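Local coordinates for protein lamina-associated polypeptide 2 isoforms alpha/zeta (Mus musculus, PDB 2V0X) that forms a dimer through its C-terminal domain, serves as a component of the nuclear lamina and probably acts with lamin A and chromatin, at residues B[138-143]-B[156-161]; B[124-129]-B[166-171]; B[37-42]-B[175-180]. The protein carries 2 engineered substitutions. All blocks are in the same frame, centred on the assembly; numbering follows the deposited sequence.

Contact 1 (B[138-143]-B[156-161]); sequences ISQAAQ and LRILNR
Ala141 and Ile158 meet inside an antiparallel helical hairpin, the pair of long helices 100-146 and 152-196 that forms the body of the dimerization domain, at a level close to the turn joining them. The two short segments run at 162° to each other with their axes 9.0 Å apart, and the small Ala141 faces the partner helix, where its CA lies 6.0 Å from that of Ile158. Two branched residues receive its methyl: Ala141 CB touches Ile158 CG2 at 3.7 Å and Leu159 CD2 at 3.9 Å. With Ile158 CG1 beside the backbone N (chi1 -69°), CG2 falls anti to that N and points at the alanine. Leu159 does not start straight at the partner helix, yet its CD2 methyl reaches the alanine, while the second subunit covers the residue through Ile145 of that chain. Ile138 on the other helix likewise packs on the second subunit, on Thr162 of that chain, so the hairpin seam passes directly into the dimer interface. No hydrogen bond joins the two segments, and their contact is made by side chains. At the solvent-facing border, Gln140 sends an extended chain across Ile158 at about a right angle and brings its amide nitrogen against the CD1 end of the isoleucine. Here that nitrogen serves as a packing surface: Gln140 NE2 comes to 3.6 Å from Ile158 CD1, with Gln140 CD 4.1 Å from the same methyl.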
loop_
_atom_site.group_PDB
_atom_site.type_symbol
_atom_site.label_atom_id
_atom_site.label_comp_id
_atom_site.label_asym_id
_atom_site.label_seq_id
_atom_site.Cartn_x
_atom_site.Cartn_y
_atom_site.Cartn_z
ATOM N N ILE B 138 26.128 1.572 -10.440
ATOM C CA ILE B 138 27.034 0.668 -9.737
ATOM C C ILE B 138 27.927 -0.046 -10.747
ATOM O O ILE B 138 29.142 -0.117 -10.560
ATOM C CB ILE B 138 26.276 -0.387 -8.883
ATOM C CG1 ILE B 138 25.668 0.281 -7.645
ATOM C CG2 ILE B 138 27.224 -1.521 -8.454
ATOM C CD1 ILE B 138 24.632 -0.564 -6.944
ATOM N N SER B 139 27.334 -0.561 -11.819
ATOM C CA SER B 139 28.131 -1.236 -12.821
ATOM C C SER B 139 29.077 -0.243 -13.503
ATOM O O SER B 139 30.213 -0.588 -13.812
ATOM C CB SER B 139 27.246 -1.945 -13.847
ATOM O OG SER B 139 26.253 -1.076 -14.348
ATOM N N GLN B 140 28.634 1.000 -13.689
ATOM C CA GLN B 140 29.489 2.002 -14.330
ATOM C C GLN B 140 30.741 2.241 -13.491
ATOM O O GLN B 140 31.846 2.345 -14.025
ATOM C CB GLN B 140 28.756 3.324 -14.546
ATOM C CG GLN B 140 29.458 4.213 -15.564
ATOM C CD GLN B 140 28.869 5.602 -15.656
ATOM O OE1 GLN B 140 27.653 5.781 -15.661
ATOM N NE2 GLN B 140 29.737 6.599 -15.729
ATOM N N ALA B 141 30.558 2.311 -12.178
ATOM C CA ALA B 141 31.650 2.518 -11.239
ATOM C C ALA B 141 32.571 1.300 -11.248
ATOM O O ALA B 141 33.798 1.426 -11.161
ATOM C CB ALA B 141 31.097 2.736 -9.848
ATOM N N ALA B 142 31.959 0.121 -11.338
ATOM C CA ALA B 142 32.684 -1.143 -11.375
ATOM C C ALA B 142 33.652 -1.152 -12.553
ATOM O O ALA B 142 34.835 -1.439 -12.384
ATOM C CB ALA B 142 31.710 -2.319 -11.489
ATOM N N GLN B 143 33.150 -0.799 -13.735
ATOM C CA GLN B 143 33.966 -0.768 -14.947
ATOM C C GLN B 143 35.138 0.210 -14.849
ATOM O O GLN B 143 36.239 -0.085 -15.327
ATOM C CB GLN B 143 33.109 -0.435 -16.166
ATOM C CG GLN B 143 31.978 -1.422 -16.397
ATOM C CD GLN B 143 31.215 -1.159 -17.680
ATOM O OE1 GLN B 143 31.772 -0.650 -18.654
ATOM N NE2 GLN B 143 29.938 -1.521 -17.693
ATOM N N LEU B 156 34.446 7.676 -7.548
ATOM C CA LEU B 156 33.920 8.287 -6.332
ATOM C C LEU B 156 32.694 9.172 -6.588
ATOM O O LEU B 156 31.789 9.238 -5.751
ATOM C CB LEU B 156 35.003 9.101 -5.627
ATOM C CG LEU B 156 35.957 8.295 -4.748
ATOM C CD1 LEU B 156 37.269 9.051 -4.581
ATOM C CD2 LEU B 156 35.301 8.016 -3.398
ATOM N N ARG B 157 32.685 9.882 -7.712
ATOM C CA ARG B 157 31.548 10.729 -8.059
ATOM C C ARG B 157 30.358 9.863 -8.456
ATOM O O ARG B 157 29.216 10.204 -8.177
ATOM C CB ARG B 157 31.903 11.714 -9.180
ATOM C CG ARG B 157 32.491 13.032 -8.656
ATOM C CD ARG B 157 32.779 14.041 -9.777
ATOM N NE ARG B 157 33.817 13.565 -10.690
ATOM C CZ ARG B 157 33.581 12.990 -11.867
ATOM N NH1 ARG B 157 32.335 12.815 -12.292
ATOM N NH2 ARG B 157 34.593 12.567 -12.611
ATOM N N ILE B 158 30.631 8.727 -9.085
ATOM C CA ILE B 158 29.566 7.818 -9.479
ATOM C C ILE B 158 28.979 7.215 -8.208
ATOM O O ILE B 158 27.768 7.215 -8.022
ATOM C CB ILE B 158 30.079 6.708 -10.423
ATOM C CG1 ILE B 158 30.458 7.318 -11.774
ATOM C CG2 ILE B 158 29.009 5.662 -10.668
ATOM C CD1 ILE B 158 29.308 8.057 -12.432
ATOM N N LEU B 159 29.859 6.810 -7.296
ATOM C CA LEU B 159 29.462 6.206 -6.042
ATOM C C LEU B 159 28.770 7.205 -5.133
ATOM O O LEU B 159 27.959 6.824 -4.296
ATOM C CB LEU B 159 30.666 5.601 -5.315
ATOM C CG LEU B 159 31.320 4.333 -5.893
ATOM C CD1 LEU B 159 32.411 3.875 -4.934
ATOM C CD2 LEU B 159 30.291 3.211 -6.101
ATOM N N ASN B 160 29.103 8.485 -5.273
ATOM C CA ASN B 160 28.473 9.487 -4.432
ATOM C C ASN B 160 26.997 9.571 -4.851
ATOM O O ASN B 160 26.092 9.657 -4.025
ATOM C CB ASN B 160 29.178 10.832 -4.598
ATOM C CG ASN B 160 28.722 11.844 -3.581
ATOM O OD1 ASN B 160 28.740 11.584 -2.373
ATOM N ND2 ASN B 160 28.296 12.999 -4.055
ATOM N N ARG B 161 26.762 9.438 -6.144
ATOM C CA ARG B 161 25.423 9.480 -6.686
ATOM C C ARG B 161 24.622 8.232 -6.215
ATOM O O ARG B 161 23.466 8.351 -5.777
ATOM C CB ARG B 161 25.527 9.544 -8.212
ATOM C CG ARG B 161 24.260 9.978 -8.932
ATOM C CD ARG B 161 24.404 9.767 -10.439
ATOM N NE ARG B 161 25.596 10.424 -10.973
ATOM C CZ ARG B 161 26.202 10.081 -12.107
ATOM N NH1 ARG B 161 25.735 9.079 -12.842
ATOM N NH2 ARG B 161 27.275 10.750 -12.515
#

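Contact 2 (B[124-129]-B[166-171]); sequences AAHTAF and ASYLCD
Tyr168 reaches from helix 152-196 to helix 100-146 with its hydroxyl leading, and meets the root of the His126 side chain. With CG opposite the backbone N (chi1 173°), the phenol spans the groove so that Tyr168 OH lies 3.4 Å from His126 CB, a carbon that sits at the edge of the phenol ring and near its plane. The imidazole itself turns away from the partner helix, and the hydroxyl approaches it obliquely. A water in the plane of the imidazole links the two polar groups, 2.7 Å from His126 ND1 and 3.3 Å from Tyr168 OH. At the next residue of each helix, two methyls meet: Thr127 CG2 and Leu169 CD2 are 3.5 Å apart, while Thr127 OG1 is turned back to the carbonyl of Ile123 in its own helix. The His126 ring also stacks on Phe33 of the second subunit. Both imidazole nitrogens are thus engaged, ND1 by the water and NE2 by the carbonyl oxygen of Pro62; this should fix the ring's rotation and tie the loop that carries Pro62 to the hairpin, while at this level the helices meet without a direct hydrogen bond, through a methyl pair, the tyrosine hydroxyl against the histidine CB, and a bridging water.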
loop_
_atom_site.group_PDB
_atom_site.type_symbol
_atom_site.label_atom_id
_atom_site.label_comp_id
_atom_site.label_asym_id
_atom_site.label_seq_id
_atom_site.Cartn_x
_atom_site.Cartn_y
_atom_site.Cartn_z
ATOM N N ALA B 124 6.152 3.519 -5.138
ATOM C CA ALA B 124 6.798 2.292 -5.631
ATOM C C ALA B 124 7.343 2.465 -7.028
ATOM O O ALA B 124 8.432 1.959 -7.335
ATOM C CB ALA B 124 5.847 1.087 -5.580
ATOM N N ALA B 125 6.567 3.137 -7.882
ATOM C CA ALA B 125 6.973 3.408 -9.261
ATOM C C ALA B 125 8.299 4.166 -9.268
ATOM O O ALA B 125 9.196 3.865 -10.054
ATOM C CB ALA B 125 5.890 4.232 -9.998
ATOM N N HIS B 126 8.412 5.165 -8.402
ATOM C CA HIS B 126 9.648 5.936 -8.322
ATOM C C HIS B 126 10.767 5.058 -7.790
ATOM O O HIS B 126 11.890 5.124 -8.270
ATOM C CB HIS B 126 9.467 7.178 -7.448
ATOM C CG HIS B 126 8.839 8.318 -8.177
ATOM N ND1 HIS B 126 9.578 9.355 -8.713
ATOM C CD2 HIS B 126 7.553 8.551 -8.533
ATOM C CE1 HIS B 126 8.774 10.171 -9.374
ATOM N NE2 HIS B 126 7.543 9.705 -9.278
ATOM N N THR B 127 10.440 4.201 -6.833
ATOM C CA THR B 127 11.426 3.297 -6.254
ATOM C C THR B 127 12.003 2.360 -7.331
ATOM O O THR B 127 13.211 2.144 -7.356
ATOM C CB THR B 127 10.831 2.492 -5.072
ATOM O OG1 THR B 127 10.472 3.405 -4.028
ATOM C CG2 THR B 127 11.853 1.516 -4.499
ATOM N N ALA B 128 11.162 1.846 -8.235
ATOM C CA ALA B 128 11.658 0.963 -9.285
ATOM C C ALA B 128 12.631 1.739 -10.178
ATOM O O ALA B 128 13.745 1.273 -10.439
ATOM C CB ALA B 128 10.495 0.370 -10.117
ATOM N N PHE B 129 12.244 2.959 -10.559
ATOM C CA PHE B 129 13.086 3.807 -11.389
ATOM C C PHE B 129 14.452 4.064 -10.741
ATOM O O PHE B 129 15.480 3.888 -11.371
ATOM C CB PHE B 129 12.403 5.150 -11.678
ATOM C CG PHE B 129 13.310 6.148 -12.342
ATOM C CD1 PHE B 129 13.652 6.009 -13.677
ATOM C CD2 PHE B 129 13.879 7.188 -11.606
ATOM C CE1 PHE B 129 14.554 6.889 -14.276
ATOM C CE2 PHE B 129 14.782 8.074 -12.187
ATOM C CZ PHE B 129 15.124 7.927 -13.524
ATOM N N ALA B 166 20.496 5.578 -2.681
ATOM C CA ALA B 166 20.205 4.621 -1.602
ATOM C C ALA B 166 19.466 5.298 -0.452
ATOM O O ALA B 166 18.546 4.713 0.119
ATOM C CB ALA B 166 21.489 3.934 -1.085
ATOM N N SER B 167 19.841 6.529 -0.116
ATOM C CA SER B 167 19.135 7.216 0.963
ATOM C C SER B 167 17.725 7.595 0.476
ATOM O O SER B 167 16.778 7.567 1.245
ATOM C CB SER B 167 19.904 8.447 1.446
ATOM O OG SER B 167 20.307 9.224 0.347
ATOM N N TYR B 168 17.598 7.907 -0.808
ATOM C CA TYR B 168 16.304 8.246 -1.401
ATOM C C TYR B 168 15.398 7.021 -1.226
ATOM O O TYR B 168 14.248 7.132 -0.805
ATOM C CB TYR B 168 16.468 8.546 -2.892
ATOM C CG TYR B 168 15.159 8.738 -3.637
ATOM C CD1 TYR B 168 14.640 10.014 -3.876
ATOM C CD2 TYR B 168 14.441 7.645 -4.105
ATOM C CE1 TYR B 168 13.434 10.181 -4.570
ATOM C CE2 TYR B 168 13.251 7.802 -4.785
ATOM C CZ TYR B 168 12.752 9.061 -5.021
ATOM O OH TYR B 168 11.588 9.178 -5.745
ATOM N N LEU B 169 15.953 5.849 -1.516
ATOM C CA LEU B 169 15.222 4.597 -1.398
ATOM C C LEU B 169 14.762 4.318 0.035
ATOM O O LEU B 169 13.663 3.825 0.240
ATOM C CB LEU B 169 16.061 3.448 -1.935
ATOM C CG LEU B 169 16.256 3.500 -3.446
ATOM C CD1 LEU B 169 17.413 2.624 -3.859
ATOM C CD2 LEU B 169 14.978 3.101 -4.168
ATOM N N CYS B 170 15.597 4.656 1.014
ATOM C CA CYS B 170 15.235 4.460 2.410
ATOM C C CYS B 170 14.086 5.419 2.737
ATOM O O CYS B 170 13.126 5.022 3.392
ATOM C CB CYS B 170 16.429 4.699 3.349
ATOM S SG CYS B 170 16.151 4.039 5.040
ATOM N N ASP B 171 14.175 6.667 2.259
ATOM C CA ASP B 171 13.107 7.652 2.481
ATOM C C ASP B 171 11.793 7.158 1.858
ATOM O O ASP B 171 10.747 7.179 2.502
ATOM C CB ASP B 171 13.463 9.022 1.870
ATOM C CG ASP B 171 14.598 9.731 2.608
ATOM O OD1 ASP B 171 14.863 9.405 3.789
ATOM O OD2 ASP B 171 15.227 10.620 1.992
HETATM O O HOH W 1 12.311 9.369 -8.928
#

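Contact 3 (B[37-42]-B[175-180]); sequences ESILKV and DEVRMS
Segments 37-42 and 175-180 run in roughly the same direction, at 37° with axes 9.9 Å apart, and their backbones come nearest where the CA atoms of Val42 and Arg178 are 6.4 Å apart. The short helix 35-46 is thereby laid against the flank of the long helix 152-196, adding a further layer to the helical hairpin. Val177 points into the junction and offers one methyl to two residues a turn apart: Val177 CG1 lies 3.9 Å from Ile39 CG2 and 4.0 Å from Val42 CG1. Ile39 crosses Val177 at about a right angle, and Val42 meets it obliquely. The other methyl of Val42 packs against Arg178, whose chain starts out opposite its backbone N and then bends at chi3 (-64°), bringing NE beside the valine; Val42 CG2 approaches Arg178 NE to 3.8 Å, obliquely to the guanidinium plane. Along the same helix, Arg178 NH1 stands in a long salt bridge with Asp175 OD1, and Asp175 OD2 is hydrogen-bonded to the hydroxyl of Tyr61. Attachment of the short helix therefore rests on branched aliphatic groups, two of which, Ile39 and Val177, also pack on the second subunit, on Ala125 and Leu121 of that chain, while the arginine covers their outer border and keeps its charge near carboxylates, including a weak, long pairing with Glu46.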
loop_
_atom_site.group_PDB
_atom_site.type_symbol
_atom_site.label_atom_id
_atom_site.label_comp_id
_atom_site.label_asym_id
_atom_site.label_seq_id
_atom_site.Cartn_x
_atom_site.Cartn_y
_atom_site.Cartn_z
ATOM N N GLU B 37 12.276 0.063 15.161
ATOM C CA GLU B 37 11.638 0.994 16.081
ATOM C C GLU B 37 11.050 2.179 15.311
ATOM O O GLU B 37 9.936 2.624 15.596
ATOM C CB GLU B 37 12.666 1.492 17.105
ATOM C CG GLU B 37 12.187 2.624 18.007
ATOM C CD GLU B 37 13.338 3.357 18.679
ATOM O OE1 GLU B 37 13.785 2.910 19.757
ATOM O OE2 GLU B 37 13.799 4.380 18.124
ATOM N N SER B 38 11.801 2.685 14.337
ATOM C CA SER B 38 11.353 3.814 13.528
ATOM C C SER B 38 10.082 3.464 12.754
ATOM O O SER B 38 9.151 4.268 12.697
ATOM C CB SER B 38 12.459 4.245 12.564
ATOM O OG SER B 38 13.665 4.493 13.266
ATOM N N ILE B 39 10.051 2.265 12.175
ATOM C CA ILE B 39 8.894 1.789 11.424
ATOM C C ILE B 39 7.662 1.724 12.343
ATOM O O ILE B 39 6.585 2.217 11.983
ATOM C CB ILE B 39 9.186 0.411 10.771
ATOM C CG1 ILE B 39 10.284 0.572 9.712
ATOM C CG2 ILE B 39 7.937 -0.177 10.134
ATOM C CD1 ILE B 39 10.632 -0.710 9.010
ATOM N N LEU B 40 7.837 1.179 13.547
ATOM C CA LEU B 40 6.744 1.079 14.512
ATOM C C LEU B 40 6.218 2.450 14.925
ATOM O O LEU B 40 5.006 2.634 15.082
ATOM C CB LEU B 40 7.188 0.307 15.752
ATOM C CG LEU B 40 6.941 -1.206 15.767
ATOM C CD1 LEU B 40 7.389 -1.857 14.459
ATOM C CD2 LEU B 40 7.662 -1.820 16.964
ATOM N N LYS B 41 7.128 3.405 15.112
ATOM C CA LYS B 41 6.752 4.761 15.493
ATOM C C LYS B 41 5.821 5.381 14.454
ATOM O O LYS B 41 4.762 5.899 14.801
ATOM C CB LYS B 41 7.984 5.661 15.651
ATOM C CG LYS B 41 8.760 5.463 16.935
ATOM C CD LYS B 41 9.928 6.442 17.012
ATOM C CE LYS B 41 10.700 6.289 18.316
ATOM N NZ LYS B 41 9.844 6.524 19.513
ATOM N N VAL B 42 6.232 5.354 13.187
ATOM C CA VAL B 42 5.410 5.922 12.127
ATOM C C VAL B 42 4.024 5.273 12.053
ATOM O O VAL B 42 3.024 5.983 11.986
ATOM C CB VAL B 42 6.140 5.948 10.736
ATOM C CG1 VAL B 42 6.992 4.733 10.553
ATOM C CG2 VAL B 42 5.135 6.057 9.598
ATOM N N ASP B 175 8.016 6.352 3.456
ATOM C CA ASP B 175 6.778 6.945 2.945
ATOM C C ASP B 175 5.767 5.826 2.574
ATOM O O ASP B 175 4.564 5.973 2.797
ATOM C CB ASP B 175 7.085 7.866 1.761
ATOM C CG ASP B 175 7.781 9.171 2.203
ATOM O OD1 ASP B 175 7.597 9.606 3.359
ATOM O OD2 ASP B 175 8.529 9.756 1.407
ATOM N N GLU B 176 6.271 4.701 2.059
ATOM C CA GLU B 176 5.422 3.557 1.691
ATOM C C GLU B 176 4.796 2.981 2.963
ATOM O O GLU B 176 3.603 2.657 2.999
ATOM C CB GLU B 176 6.241 2.461 0.993
ATOM C CG GLU B 176 6.943 2.921 -0.264
ATOM C CD GLU B 176 7.765 1.835 -0.945
ATOM O OE1 GLU B 176 8.626 1.211 -0.289
ATOM O OE2 GLU B 176 7.569 1.632 -2.158
ATOM N N VAL B 177 5.607 2.894 4.013
ATOM C CA VAL B 177 5.154 2.378 5.308
ATOM C C VAL B 177 4.032 3.295 5.835
ATOM O O VAL B 177 3.016 2.830 6.344
ATOM C CB VAL B 177 6.341 2.336 6.339
ATOM C CG1 VAL B 177 5.820 2.108 7.789
ATOM C CG2 VAL B 177 7.316 1.203 5.986
ATOM N N ARG B 178 4.229 4.601 5.696
ATOM C CA ARG B 178 3.237 5.593 6.133
ATOM C C ARG B 178 1.911 5.433 5.373
ATOM O O ARG B 178 0.838 5.401 5.976
ATOM C CB ARG B 178 3.786 7.022 5.942
ATOM C CG ARG B 178 2.837 8.112 6.430
ATOM C CD ARG B 178 3.550 9.432 6.658
ATOM N NE ARG B 178 4.546 9.330 7.720
ATOM C CZ ARG B 178 5.773 9.838 7.649
ATOM N NH1 ARG B 178 6.170 10.487 6.558
ATOM N NH2 ARG B 178 6.604 9.703 8.677
HETATM N N MSE B 179 1.988 5.347 4.049
HETATM C CA MSE B 179 0.796 5.165 3.227
HETATM C C MSE B 179 0.057 3.872 3.583
HETATM O O MSE B 179 -1.184 3.852 3.636
HETATM C CB MSE B 179 1.140 5.197 1.733
HETATM C CG MSE B 179 1.615 6.566 1.200
HETATM SE SE MSE B 179 0.516 8.090 1.803
HETATM C CE MSE B 179 -1.200 7.396 1.442
ATOM N N SER B 180 0.812 2.801 3.838
ATOM C CA SER B 180 0.234 1.509 4.216
ATOM C C SER B 180 -0.482 1.606 5.567
ATOM O O SER B 180 -1.547 1.026 5.749
ATOM C CB SER B 180 1.321 0.422 4.301
ATOM O OG SER B 180 1.865 0.127 3.022
#

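Overall arrangement
Contacts 1 and 2 join the same two helices, 100-146 and 152-196, at levels whose centres lie 18 Å apart, whereas contact 3 uses helix 152-196 to hold the short helix 35-46. All three are largely buried and touch the second subunit. Their polar parts differ: an exposed glutamine side chain at contact 1, near the hairpin turn; a partly exposed phenol linked by water to a buried imidazole at contact 2; and a guanidinium beside aliphatic methyls at contact 3. Contact 1 lies farthest from the chain centre, and contact 3 nearest. Contacts 2 and 3 adjoin where Glu176, in one of its two modelled conformers, packs near Ala124, while contacts 1 and 3 remain about 17 Å apart at their nearest atoms.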